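Local structure of 2-Cys Peroxiredoxin (Plasmodium vivax SaI-1, 2I81) at residues A[29-34]-A[41-46]; A[56-61]-A[116-121]; A[61-66]-A[97-102]; A[143-148]-A[156-161]. The protein probably reduces hydrogen peroxide and other hydroperoxides through a reactive cysteine thiol, acting as a 2-Cys peroxiredoxin. All blocks are in the same frame, centred on the assembly; numbering follows the deposited sequence.

Contact 1 of 4, residues A[29-34]-A[41-46]; sequences FFKAEA and FGEVNL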
# COMPACT_ATOMS: atom_id res chain seq x y z
N PHE A 29 -26.01 11.71 -10.68
CA PHE A 29 -26.27 13.13 -10.84
C PHE A 29 -25.50 13.72 -12.02
O PHE A 29 -24.36 13.33 -12.28
CB PHE A 29 -25.92 13.87 -9.54
CG PHE A 29 -25.93 15.37 -9.66
CD1 PHE A 29 -27.11 16.09 -9.52
CD2 PHE A 29 -24.75 16.07 -9.92
CE1 PHE A 29 -27.12 17.48 -9.63
CE2 PHE A 29 -24.75 17.45 -10.04
CZ PHE A 29 -25.93 18.16 -9.89
N PHE A 30 -26.13 14.66 -12.72
CA PHE A 30 -25.45 15.44 -13.76
C PHE A 30 -25.92 16.89 -13.77
O PHE A 30 -27.04 17.20 -13.39
CB PHE A 30 -25.61 14.79 -15.15
CG PHE A 30 -27.03 14.74 -15.63
CD1 PHE A 30 -27.81 13.61 -15.41
CD2 PHE A 30 -27.59 15.82 -16.33
CE1 PHE A 30 -29.13 13.56 -15.87
CE2 PHE A 30 -28.90 15.77 -16.78
CZ PHE A 30 -29.67 14.64 -16.55
N LYS A 31 -25.02 17.77 -14.22
CA LYS A 31 -25.31 19.18 -14.41
C LYS A 31 -24.59 19.57 -15.69
O LYS A 31 -23.38 19.40 -15.80
CB LYS A 31 -24.78 20.00 -13.22
CG LYS A 31 -25.00 21.51 -13.34
CD LYS A 31 -24.29 22.27 -12.22
CE LYS A 31 -25.18 22.40 -10.98
NZ LYS A 31 -24.50 23.17 -9.90
N ALA A 32 -25.34 20.08 -16.67
CA ALA A 32 -24.74 20.39 -17.96
C ALA A 32 -25.27 21.68 -18.56
O ALA A 32 -26.44 22.03 -18.37
CB ALA A 32 -24.95 19.24 -18.93
N GLU A 33 -24.40 22.38 -19.28
CA GLU A 33 -24.81 23.48 -20.13
C GLU A 33 -25.68 22.91 -21.24
O GLU A 33 -25.44 21.80 -21.73
CB GLU A 33 -23.60 24.17 -20.76
CG GLU A 33 -22.75 24.96 -19.78
CD GLU A 33 -21.43 25.37 -20.39
OE1 GLU A 33 -20.57 24.49 -20.61
OE2 GLU A 33 -21.25 26.58 -20.66
N ALA A 34 -26.69 23.68 -21.63
CA ALA A 34 -27.66 23.21 -22.60
C ALA A 34 -28.15 24.30 -23.55
O ALA A 34 -28.07 25.49 -23.24
CB ALA A 34 -28.84 22.57 -21.89
N PHE A 41 -29.16 29.74 -24.39
CA PHE A 41 -28.25 28.94 -23.58
C PHE A 41 -28.68 28.89 -22.12
O PHE A 41 -29.23 29.86 -21.59
CB PHE A 41 -26.82 29.48 -23.67
CG PHE A 41 -26.19 29.28 -25.01
CD1 PHE A 41 -25.43 30.29 -25.59
CD2 PHE A 41 -26.34 28.08 -25.70
CE1 PHE A 41 -24.84 30.11 -26.84
CE2 PHE A 41 -25.75 27.89 -26.94
CZ PHE A 41 -25.00 28.91 -27.52
N GLY A 42 -28.43 27.75 -21.48
CA GLY A 42 -28.76 27.59 -20.08
C GLY A 42 -28.02 26.46 -19.41
O GLY A 42 -26.88 26.14 -19.76
N GLU A 43 -28.68 25.86 -18.43
CA GLU A 43 -28.11 24.82 -17.59
C GLU A 43 -29.23 23.91 -17.14
O GLU A 43 -30.32 24.37 -16.78
CB GLU A 43 -27.42 25.46 -16.39
CG GLU A 43 -26.70 24.50 -15.45
CD GLU A 43 -25.89 25.23 -14.40
OE1 GLU A 43 -26.25 25.15 -13.21
OE2 GLU A 43 -24.89 25.90 -14.77
N VAL A 44 -28.97 22.60 -17.17
CA VAL A 44 -29.95 21.62 -16.73
C VAL A 44 -29.28 20.64 -15.77
O VAL A 44 -28.16 20.17 -16.04
CB VAL A 44 -30.57 20.86 -17.94
CG1 VAL A 44 -31.36 19.64 -17.48
CG2 VAL A 44 -31.45 21.78 -18.76
N ASN A 45 -29.94 20.35 -14.66
CA ASN A 45 -29.46 19.32 -13.75
C ASN A 45 -30.56 18.33 -13.36
O ASN A 45 -31.74 18.68 -13.34
CB ASN A 45 -28.79 19.93 -12.51
CG ASN A 45 -29.76 20.67 -11.62
OD1 ASN A 45 -30.43 21.61 -12.04
ND2 ASN A 45 -29.84 20.24 -10.36
N LEU A 46 -30.15 17.09 -13.06
CA LEU A 46 -31.09 16.01 -12.74
C LEU A 46 -32.02 16.39 -11.58
O LEU A 46 -33.21 16.08 -11.62
CB LEU A 46 -30.34 14.72 -12.41
CG LEU A 46 -30.95 13.34 -12.74
CD1 LEU A 46 -29.97 12.24 -12.38
CD2 LEU A 46 -32.31 13.08 -12.06
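Phe30 and Leu46 make the main apolar contact. Leu46 lays its CB over one face of the Phe30 ring, 4.2 Å from the ring centroid, which makes a CH-pi contact displaced toward the rim. The closest side-chain approach of the pair is Leu46 CG to Phe30 CE1, 3.6 Å. On the face of Ala32 and Val44, Ala34 CB touches Val44 CG2, and Leu121 of strand 119-122 packs against Phe30, Ala34 and Val44.

Backbone bonds set the register. Ala32 and Val44 exchange two, each 2.9 Å from N to O and with an N-H...O angle of 167°. Ala34 and Gly42 exchange another two. Strands 31-35 and 41-45 thus form an antiparallel beta hairpin at the edge of the peroxiredoxin sheet, their segment axes 155° apart.

The polar contacts lie on the opposite face. Glu43 has CG anti to its backbone N (chi1 -177°) and an extended chain, which brings OE1 to 3.6 Å from Lys31 CD. Lys31 NZ stays 4.2 Å from that same Glu43 OE1, beyond a salt bridge. Glu33 instead pairs with Lys97, and Asn45 OD1 bonds Gln48.

Contact 2 of 4, residues A[56-61]-A[116-121]; sequences LLYFYP and IKHTLL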
# COMPACT_ATOMS: atom_id res chain seq x y z
N LEU A 56 -36.01 11.12 -19.86
CA LEU A 56 -35.42 10.26 -20.86
C LEU A 56 -34.13 10.91 -21.35
O LEU A 56 -34.14 11.79 -22.23
CB LEU A 56 -36.39 10.00 -22.02
CG LEU A 56 -36.15 8.76 -22.89
CD1 LEU A 56 -37.45 8.28 -23.51
CD2 LEU A 56 -35.10 9.00 -23.97
N LEU A 57 -33.01 10.49 -20.76
CA LEU A 57 -31.70 10.95 -21.18
C LEU A 57 -31.24 10.05 -22.32
O LEU A 57 -31.10 8.84 -22.14
CB LEU A 57 -30.71 10.86 -20.01
CG LEU A 57 -29.62 11.93 -19.84
CD1 LEU A 57 -28.62 11.50 -18.77
CD2 LEU A 57 -28.90 12.27 -21.14
N TYR A 58 -31.03 10.64 -23.49
CA TYR A 58 -30.49 9.87 -24.62
C TYR A 58 -29.15 10.41 -25.10
O TYR A 58 -28.99 11.61 -25.30
CB TYR A 58 -31.51 9.74 -25.76
CG TYR A 58 -31.69 10.94 -26.66
CD1 TYR A 58 -32.66 11.90 -26.39
CD2 TYR A 58 -30.92 11.09 -27.81
CE1 TYR A 58 -32.84 13.00 -27.23
CE2 TYR A 58 -31.08 12.19 -28.65
CZ TYR A 58 -32.05 13.14 -28.36
OH TYR A 58 -32.22 14.22 -29.18
N PHE A 59 -28.19 9.50 -25.25
CA PHE A 59 -26.86 9.85 -25.71
C PHE A 59 -26.71 9.53 -27.19
O PHE A 59 -27.30 8.57 -27.69
CB PHE A 59 -25.79 9.08 -24.92
CG PHE A 59 -25.78 9.38 -23.44
CD1 PHE A 59 -26.56 8.64 -22.56
CD2 PHE A 59 -24.96 10.39 -22.93
CE1 PHE A 59 -26.54 8.91 -21.19
CE2 PHE A 59 -24.93 10.66 -21.56
CZ PHE A 59 -25.73 9.92 -20.69
N TYR A 60 -25.94 10.35 -27.89
CA TYR A 60 -25.54 10.07 -29.26
C TYR A 60 -24.09 10.51 -29.43
O TYR A 60 -23.67 11.48 -28.79
CB TYR A 60 -26.47 10.77 -30.27
CG TYR A 60 -26.49 12.28 -30.16
CD1 TYR A 60 -27.31 12.92 -29.24
CD2 TYR A 60 -25.70 13.07 -31.00
CE1 TYR A 60 -27.34 14.31 -29.14
CE2 TYR A 60 -25.73 14.45 -30.92
CZ TYR A 60 -26.55 15.07 -29.99
OH TYR A 60 -26.57 16.44 -29.90
N PRO A 61 -23.32 9.88 -30.27
CA PRO A 61 -21.92 10.22 -30.38
C PRO A 61 -21.57 11.65 -30.77
O PRO A 61 -20.81 12.26 -30.10
CB PRO A 61 -21.42 9.22 -31.39
CG PRO A 61 -22.53 8.69 -31.99
CD PRO A 61 -23.62 8.71 -31.08
N ILE A 116 -35.22 21.95 -33.62
CA ILE A 116 -35.86 20.99 -32.70
C ILE A 116 -36.34 21.65 -31.41
O ILE A 116 -35.75 22.63 -30.95
CB ILE A 116 -34.95 19.76 -32.39
CG1 ILE A 116 -33.73 20.16 -31.56
CG2 ILE A 116 -34.55 19.04 -33.68
CD1 ILE A 116 -33.27 19.09 -30.59
N LYS A 117 -37.40 21.09 -30.82
CA LYS A 117 -38.07 21.71 -29.67
C LYS A 117 -37.53 21.30 -28.29
O LYS A 117 -37.74 22.02 -27.31
CB LYS A 117 -39.58 21.44 -29.72
CG LYS A 117 -40.34 22.27 -30.75
CD LYS A 117 -41.84 21.94 -30.75
CE LYS A 117 -42.58 22.57 -29.56
NZ LYS A 117 -42.67 24.06 -29.67
N HIS A 118 -36.86 20.16 -28.20
CA HIS A 118 -36.37 19.68 -26.90
C HIS A 118 -34.92 20.08 -26.61
O HIS A 118 -34.18 20.48 -27.51
CB HIS A 118 -36.58 18.16 -26.75
CG HIS A 118 -35.69 17.33 -27.61
ND1 HIS A 118 -36.05 16.93 -28.88
CD2 HIS A 118 -34.46 16.82 -27.39
CE1 HIS A 118 -35.07 16.20 -29.40
NE2 HIS A 118 -34.10 16.12 -28.52
N THR A 119 -34.54 19.95 -25.34
CA THR A 119 -33.26 20.42 -24.84
C THR A 119 -32.10 19.49 -25.23
O THR A 119 -32.23 18.27 -25.18
CB THR A 119 -33.32 20.58 -23.30
OG1 THR A 119 -34.44 21.39 -22.94
CG2 THR A 119 -32.05 21.23 -22.76
N LEU A 120 -30.98 20.10 -25.62
CA LEU A 120 -29.76 19.35 -25.92
C LEU A 120 -28.64 19.70 -24.94
O LEU A 120 -28.26 20.86 -24.80
CB LEU A 120 -29.30 19.61 -27.36
CG LEU A 120 -30.18 19.10 -28.51
CD1 LEU A 120 -29.62 19.56 -29.84
CD2 LEU A 120 -30.34 17.58 -28.49
N LEU A 121 -28.14 18.67 -24.26
CA LEU A 121 -27.09 18.83 -23.25
C LEU A 121 -25.71 18.75 -23.87
O LEU A 121 -25.50 18.04 -24.86
CB LEU A 121 -27.23 17.78 -22.15
CG LEU A 121 -28.56 17.62 -21.40
CD1 LEU A 121 -28.48 16.46 -20.42
CD2 LEU A 121 -28.95 18.91 -20.67
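Tyr58 and His118 meet through a hydrogen bond across one surface of the thioredoxin-fold sheet. Strands 54-59 and 119-122 are not neighbours in it: strand 87-93 runs between them, parallel to both, and the CA atoms of Tyr58 and Leu120 stand 9.6 Å apart. Side chains alone therefore bridge the gap.

Tyr58 has the largest area buried by the contact. A chi1 of 78°, with CG between the backbone N and the carbonyl carbon, carries its ring across to His118, which approaches from the opposite direction. OH lies 2.8 Å from His118 NE2; each atom is close to the plane of the other's ring, although the two planes are inclined at 60°. Either partner could be the donor. Asp76 OD2 bonds ND1, so the imidazole is held at both nitrogens, which limits its rotation, while Ile116 CD1 lies over one face.

Leu120 comes second. It crosses Tyr60 at about a right angle and presents a single methyl, CD2, to both tyrosines. The opposite surface of the sheet has one touch, Leu57 CD2 to Leu121 CD1 at 4.3 Å. Tyr60 OH is hydrogen-bonded to Asp63 OD1; Leu120 CD2 itself lies 3.9 Å from Tyr58 OH and 4.2 Å from Tyr60 OH.

Contact 3 of 4, residues A[61-66]-A[97-102]; sequences PLDFTF and KYTHLA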
# COMPACT_ATOMS: atom_id res chain seq x y z
N PRO A 61 -23.32 9.88 -30.27
CA PRO A 61 -21.92 10.22 -30.38
C PRO A 61 -21.57 11.65 -30.77
O PRO A 61 -20.81 12.26 -30.10
CB PRO A 61 -21.42 9.22 -31.39
CG PRO A 61 -22.53 8.69 -31.99
CD PRO A 61 -23.62 8.71 -31.08
N LEU A 62 -22.11 12.17 -31.84
CA LEU A 62 -21.55 13.32 -32.48
C LEU A 62 -22.53 14.15 -33.26
O LEU A 62 -23.31 13.65 -33.98
CB LEU A 62 -20.38 12.95 -33.35
CG LEU A 62 -19.04 12.67 -32.70
CD1 LEU A 62 -18.05 12.24 -33.62
CD2 LEU A 62 -18.52 13.71 -31.84
N ASP A 63 -22.45 15.44 -33.11
CA ASP A 63 -23.03 16.36 -34.03
C ASP A 63 -22.43 16.28 -35.39
O ASP A 63 -21.29 15.91 -35.53
CB ASP A 63 -22.93 17.77 -33.49
CG ASP A 63 -23.74 17.95 -32.29
OD1 ASP A 63 -24.15 16.97 -31.76
OD2 ASP A 63 -23.99 19.04 -31.86
N PHE A 64 -23.23 16.61 -36.38
CA PHE A 64 -22.84 16.58 -37.80
C PHE A 64 -22.43 15.19 -38.30
O PHE A 64 -21.59 15.07 -39.20
CB PHE A 64 -21.75 17.62 -38.10
CG PHE A 64 -22.20 19.03 -37.90
CD1 PHE A 64 -21.84 19.74 -36.76
CD2 PHE A 64 -22.98 19.67 -38.86
CE1 PHE A 64 -22.26 21.05 -36.57
CE2 PHE A 64 -23.40 20.99 -38.69
CZ PHE A 64 -23.04 21.68 -37.54
N THR A 65 -23.01 14.15 -37.72
CA THR A 65 -22.81 12.78 -38.21
C THR A 65 -24.07 12.22 -38.88
O THR A 65 -24.80 12.96 -39.54
CB THR A 65 -22.25 11.82 -37.13
OG1 THR A 65 -23.04 11.90 -35.94
CG2 THR A 65 -20.80 12.17 -36.81
N PHE A 66 -24.33 10.93 -38.69
CA PHE A 66 -25.18 10.18 -39.62
C PHE A 66 -26.50 9.64 -39.05
O PHE A 66 -27.57 10.08 -39.46
CB PHE A 66 -24.34 9.09 -40.31
CG PHE A 66 -22.92 9.51 -40.59
CD1 PHE A 66 -22.66 10.60 -41.42
CD2 PHE A 66 -21.85 8.83 -40.02
CE1 PHE A 66 -21.35 11.00 -41.67
CE2 PHE A 66 -20.54 9.23 -40.27
CZ PHE A 66 -20.29 10.31 -41.10
N LYS A 97 -22.07 23.26 -26.60
CA LYS A 97 -23.37 23.89 -26.82
C LYS A 97 -23.39 24.77 -28.07
O LYS A 97 -24.43 24.96 -28.69
CB LYS A 97 -23.80 24.70 -25.58
CG LYS A 97 -22.87 25.84 -25.22
CD LYS A 97 -23.33 26.57 -23.97
CE LYS A 97 -22.42 27.75 -23.66
NZ LYS A 97 -22.74 28.37 -22.34
N TYR A 98 -22.22 25.31 -28.44
CA TYR A 98 -22.08 26.11 -29.65
C TYR A 98 -22.19 25.24 -30.90
O TYR A 98 -22.72 25.68 -31.92
CB TYR A 98 -20.77 26.89 -29.65
CG TYR A 98 -20.65 27.86 -28.51
CD1 TYR A 98 -19.83 27.58 -27.41
CD2 TYR A 98 -21.37 29.05 -28.50
CE1 TYR A 98 -19.72 28.47 -26.35
CE2 TYR A 98 -21.27 29.95 -27.45
CZ TYR A 98 -20.44 29.66 -26.38
OH TYR A 98 -20.34 30.54 -25.33
N THR A 99 -21.69 24.01 -30.81
CA THR A 99 -21.81 23.04 -31.89
C THR A 99 -23.27 22.59 -32.06
O THR A 99 -23.71 22.37 -33.19
CB THR A 99 -20.87 21.83 -31.67
OG1 THR A 99 -19.51 22.29 -31.60
CG2 THR A 99 -20.98 20.83 -32.82
N HIS A 100 -24.00 22.49 -30.95
CA HIS A 100 -25.43 22.16 -31.00
C HIS A 100 -26.24 23.23 -31.72
O HIS A 100 -27.03 22.91 -32.61
CB HIS A 100 -26.00 21.97 -29.60
CG HIS A 100 -25.53 20.74 -28.90
ND1 HIS A 100 -25.00 19.66 -29.57
CD2 HIS A 100 -25.56 20.39 -27.59
CE1 HIS A 100 -24.69 18.71 -28.70
NE2 HIS A 100 -25.02 19.13 -27.50
N LEU A 101 -26.04 24.48 -31.32
CA LEU A 101 -26.78 25.61 -31.90
C LEU A 101 -26.54 25.72 -33.40
O LEU A 101 -27.47 25.99 -34.17
CB LEU A 101 -26.40 26.92 -31.19
CG LEU A 101 -27.08 28.23 -31.62
CD1 LEU A 101 -28.59 28.17 -31.46
CD2 LEU A 101 -26.50 29.40 -30.84
N ALA A 102 -25.29 25.51 -33.81
CA ALA A 102 -24.91 25.52 -35.22
C ALA A 102 -25.57 24.39 -36.00
O ALA A 102 -25.92 24.57 -37.17
CB ALA A 102 -23.40 25.44 -35.35
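Asp63 meets His100 and Thr99 where the loop following strand 54-59 passes helix 97-104. The loop has the Pro-x-x-x-Thr-x-x-Cys pattern of peroxiredoxins, with Pro61 as its proline and Thr65 as its threonine. Just ahead of Asp63, Thr65 OG1 donates to Leu62 O at 2.6 Å, a bond within the loop.

Asp63 directs its carboxylate at the helix. OD2 receives the N-H of His100 ND1 at 2.6 Å on its syn lone pair, with an N-H...O angle of 150°. The carboxylate oxygen lies only 9° out of the imidazole plane. The CB of His100 points away from the loop, but chi1 of -71° sets CG beside the backbone N and swings the ring back. Thr99 CG2 packs against Asp63 CB at 3.7 Å, and Asp63 OD1 is bonded to Tyr60 OH.

Phe64 comes next and lies obliquely along the helix: CE1 is 4.0 Å from Thr99 CG2, and CZ is 4.0 Å from Ala102 C. Phe64 also packs on Ala102 of the second subunit, so the contact borders a subunit interface.

His100 NE2 is bonded to the carbonyl oxygen of Leu121, which can only accept. With both nitrogens acting as donors, the buried imidazole is probably protonated, and Asp63 would supply the balancing negative charge.

Contact 4 of 4, residues A[143-148]-A[156-161]; sequences RAFVLI and HLLVNN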
# COMPACT_ATOMS: atom_id res chain seq x y z
N ARG A 143 -24.88 5.12 -28.29
CA ARG A 143 -26.31 5.43 -28.41
C ARG A 143 -27.09 4.79 -27.28
O ARG A 143 -27.40 3.60 -27.31
CB ARG A 143 -26.85 4.94 -29.75
CG ARG A 143 -26.31 5.71 -30.91
CD ARG A 143 -26.79 5.18 -32.23
NE ARG A 143 -25.82 5.51 -33.27
CZ ARG A 143 -25.61 6.74 -33.74
NH1 ARG A 143 -26.31 7.77 -33.30
NH2 ARG A 143 -24.69 6.93 -34.68
N ALA A 144 -27.40 5.59 -26.26
CA ALA A 144 -28.00 5.06 -25.05
C ALA A 144 -29.32 5.72 -24.65
O ALA A 144 -29.45 6.94 -24.73
CB ALA A 144 -27.01 5.11 -23.90
N PHE A 145 -30.27 4.90 -24.23
CA PHE A 145 -31.48 5.38 -23.57
C PHE A 145 -31.37 5.13 -22.08
O PHE A 145 -31.06 4.02 -21.65
CB PHE A 145 -32.72 4.67 -24.11
CG PHE A 145 -33.26 5.26 -25.39
CD1 PHE A 145 -33.95 4.46 -26.29
CD2 PHE A 145 -33.09 6.61 -25.69
CE1 PHE A 145 -34.46 4.99 -27.47
CE2 PHE A 145 -33.59 7.15 -26.87
CZ PHE A 145 -34.28 6.34 -27.76
N VAL A 146 -31.62 6.17 -21.30
CA VAL A 146 -31.72 6.03 -19.85
C VAL A 146 -33.04 6.64 -19.42
O VAL A 146 -33.27 7.84 -19.57
CB VAL A 146 -30.55 6.72 -19.11
CG1 VAL A 146 -30.69 6.56 -17.60
CG2 VAL A 146 -29.20 6.17 -19.57
N LEU A 147 -33.93 5.79 -18.89
CA LEU A 147 -35.21 6.25 -18.39
C LEU A 147 -35.17 6.36 -16.87
O LEU A 147 -35.01 5.36 -16.16
CB LEU A 147 -36.34 5.34 -18.85
CG LEU A 147 -37.78 5.82 -18.63
CD1 LEU A 147 -38.03 7.21 -19.20
CD2 LEU A 147 -38.74 4.83 -19.23
N ILE A 148 -35.32 7.59 -16.38
CA ILE A 148 -35.26 7.87 -14.95
C ILE A 148 -36.65 8.26 -14.48
O ILE A 148 -37.29 9.15 -15.06
CB ILE A 148 -34.24 9.01 -14.66
CG1 ILE A 148 -32.86 8.66 -15.25
CG2 ILE A 148 -34.13 9.26 -13.16
CD1 ILE A 148 -31.97 9.86 -15.52
N HIS A 156 -34.80 1.69 -16.90
CA HIS A 156 -34.53 1.14 -18.22
C HIS A 156 -33.22 1.67 -18.78
O HIS A 156 -32.90 2.86 -18.65
CB HIS A 156 -35.69 1.46 -19.16
CG HIS A 156 -35.45 1.08 -20.58
ND1 HIS A 156 -35.66 -0.19 -21.07
CD2 HIS A 156 -35.03 1.82 -21.64
CE1 HIS A 156 -35.37 -0.22 -22.36
NE2 HIS A 156 -34.99 0.99 -22.73
N LEU A 157 -32.46 0.78 -19.41
CA LEU A 157 -31.21 1.12 -20.07
C LEU A 157 -31.13 0.39 -21.40
O LEU A 157 -31.38 -0.81 -21.48
CB LEU A 157 -30.02 0.76 -19.18
CG LEU A 157 -28.59 0.98 -19.71
CD1 LEU A 157 -28.29 2.46 -19.92
CD2 LEU A 157 -27.58 0.35 -18.76
N LEU A 158 -30.78 1.13 -22.45
CA LEU A 158 -30.60 0.56 -23.77
C LEU A 158 -29.34 1.15 -24.39
O LEU A 158 -29.23 2.36 -24.53
CB LEU A 158 -31.82 0.85 -24.65
CG LEU A 158 -31.91 0.21 -26.05
CD1 LEU A 158 -33.36 -0.07 -26.41
CD2 LEU A 158 -31.24 1.07 -27.12
N VAL A 159 -28.40 0.28 -24.75
CA VAL A 159 -27.15 0.73 -25.37
C VAL A 159 -26.96 0.06 -26.73
O VAL A 159 -26.86 -1.17 -26.81
CB VAL A 159 -25.92 0.48 -24.47
CG1 VAL A 159 -24.69 1.19 -25.03
CG2 VAL A 159 -26.17 0.95 -23.04
N ASN A 160 -26.92 0.87 -27.78
CA ASN A 160 -26.61 0.39 -29.13
C ASN A 160 -25.21 0.83 -29.53
O ASN A 160 -24.70 1.85 -29.05
CB ASN A 160 -27.62 0.94 -30.14
CG ASN A 160 -28.95 0.21 -30.11
OD1 ASN A 160 -29.18 -0.66 -29.26
ND2 ASN A 160 -29.84 0.56 -31.03
N ASN A 161 -24.58 0.05 -30.41
CA ASN A 161 -23.32 0.45 -31.02
C ASN A 161 -23.56 1.59 -32.01
O ASN A 161 -24.70 1.83 -32.42
CB ASN A 161 -22.63 -0.74 -31.70
CG ASN A 161 -21.12 -0.62 -31.71
OD1 ASN A 161 -20.55 0.40 -31.30
ND2 ASN A 161 -20.45 -1.66 -32.19
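Arg143 starts beside Asn160, its partner across an antiparallel hairpin, and runs along the loop that follows. Its CB lies 3.8 Å from Asn160 O and 4.1 Å from Asn160 CB. CG then sits beside the backbone N (chi1 -68°), and the chain extends to NE, carrying the side chain past the end of strand 154-160. CD passes 4.0 Å from Asn161 O. NE is 3.9 Å from that same Asn161 O, which lies at the edge of the guanidinium near its plane. At the tip NH1 forms a salt bridge with Glu71 and NH2 bonds the carbonyl of Leu162, so the rotation of the group is fixed by partners at both terminal nitrogens. Cys68 and Pro61 also touch this side chain, a position consistent with the arginine that lines the peroxidatic cysteine pocket in this family.

The backbone bonds of this pair are unequal. Asn160 N donates to Arg143 O at 2.8 Å and an angle of 176°, whereas the return bond from Arg143 N is weak. Further along, Phe145 and Leu158 exchange two bonds, and the segment axes are 177° apart. On the face of Ala144 and Val159, Val146 CG2 lies alongside Leu157 CD1 at 3.8 Å.

Helix 168-184 covers the other face at Phe145, Leu147 and His156. Strand 54-59 flanks strand 140-148, while strand 154-160 pairs antiparallel with a strand of the third subunit, which extends the sheet across the interface.

From the N terminus, contact 1 closes first, as a short hairpin between strands 31-35 and 41-45. Contact 2 then opens at strand 54-59 and closes only at strand 119-122, with 54 residues between its two segments. Contact 3 is nested within that loop: it shares Pro61 with contact 2 and brings helix 97-104 back to the turn after strand 54-59. Contact 4, a second hairpin, follows in series, and no two contacts cross. Strand 119-122 lies next to 31-35, and strand 54-59 next to 140-148, so contact 2 stands between the two hairpins of one sheet. Contacts 1 and 3 are also joined directly, where Phe41 packs on Tyr98 and Leu101.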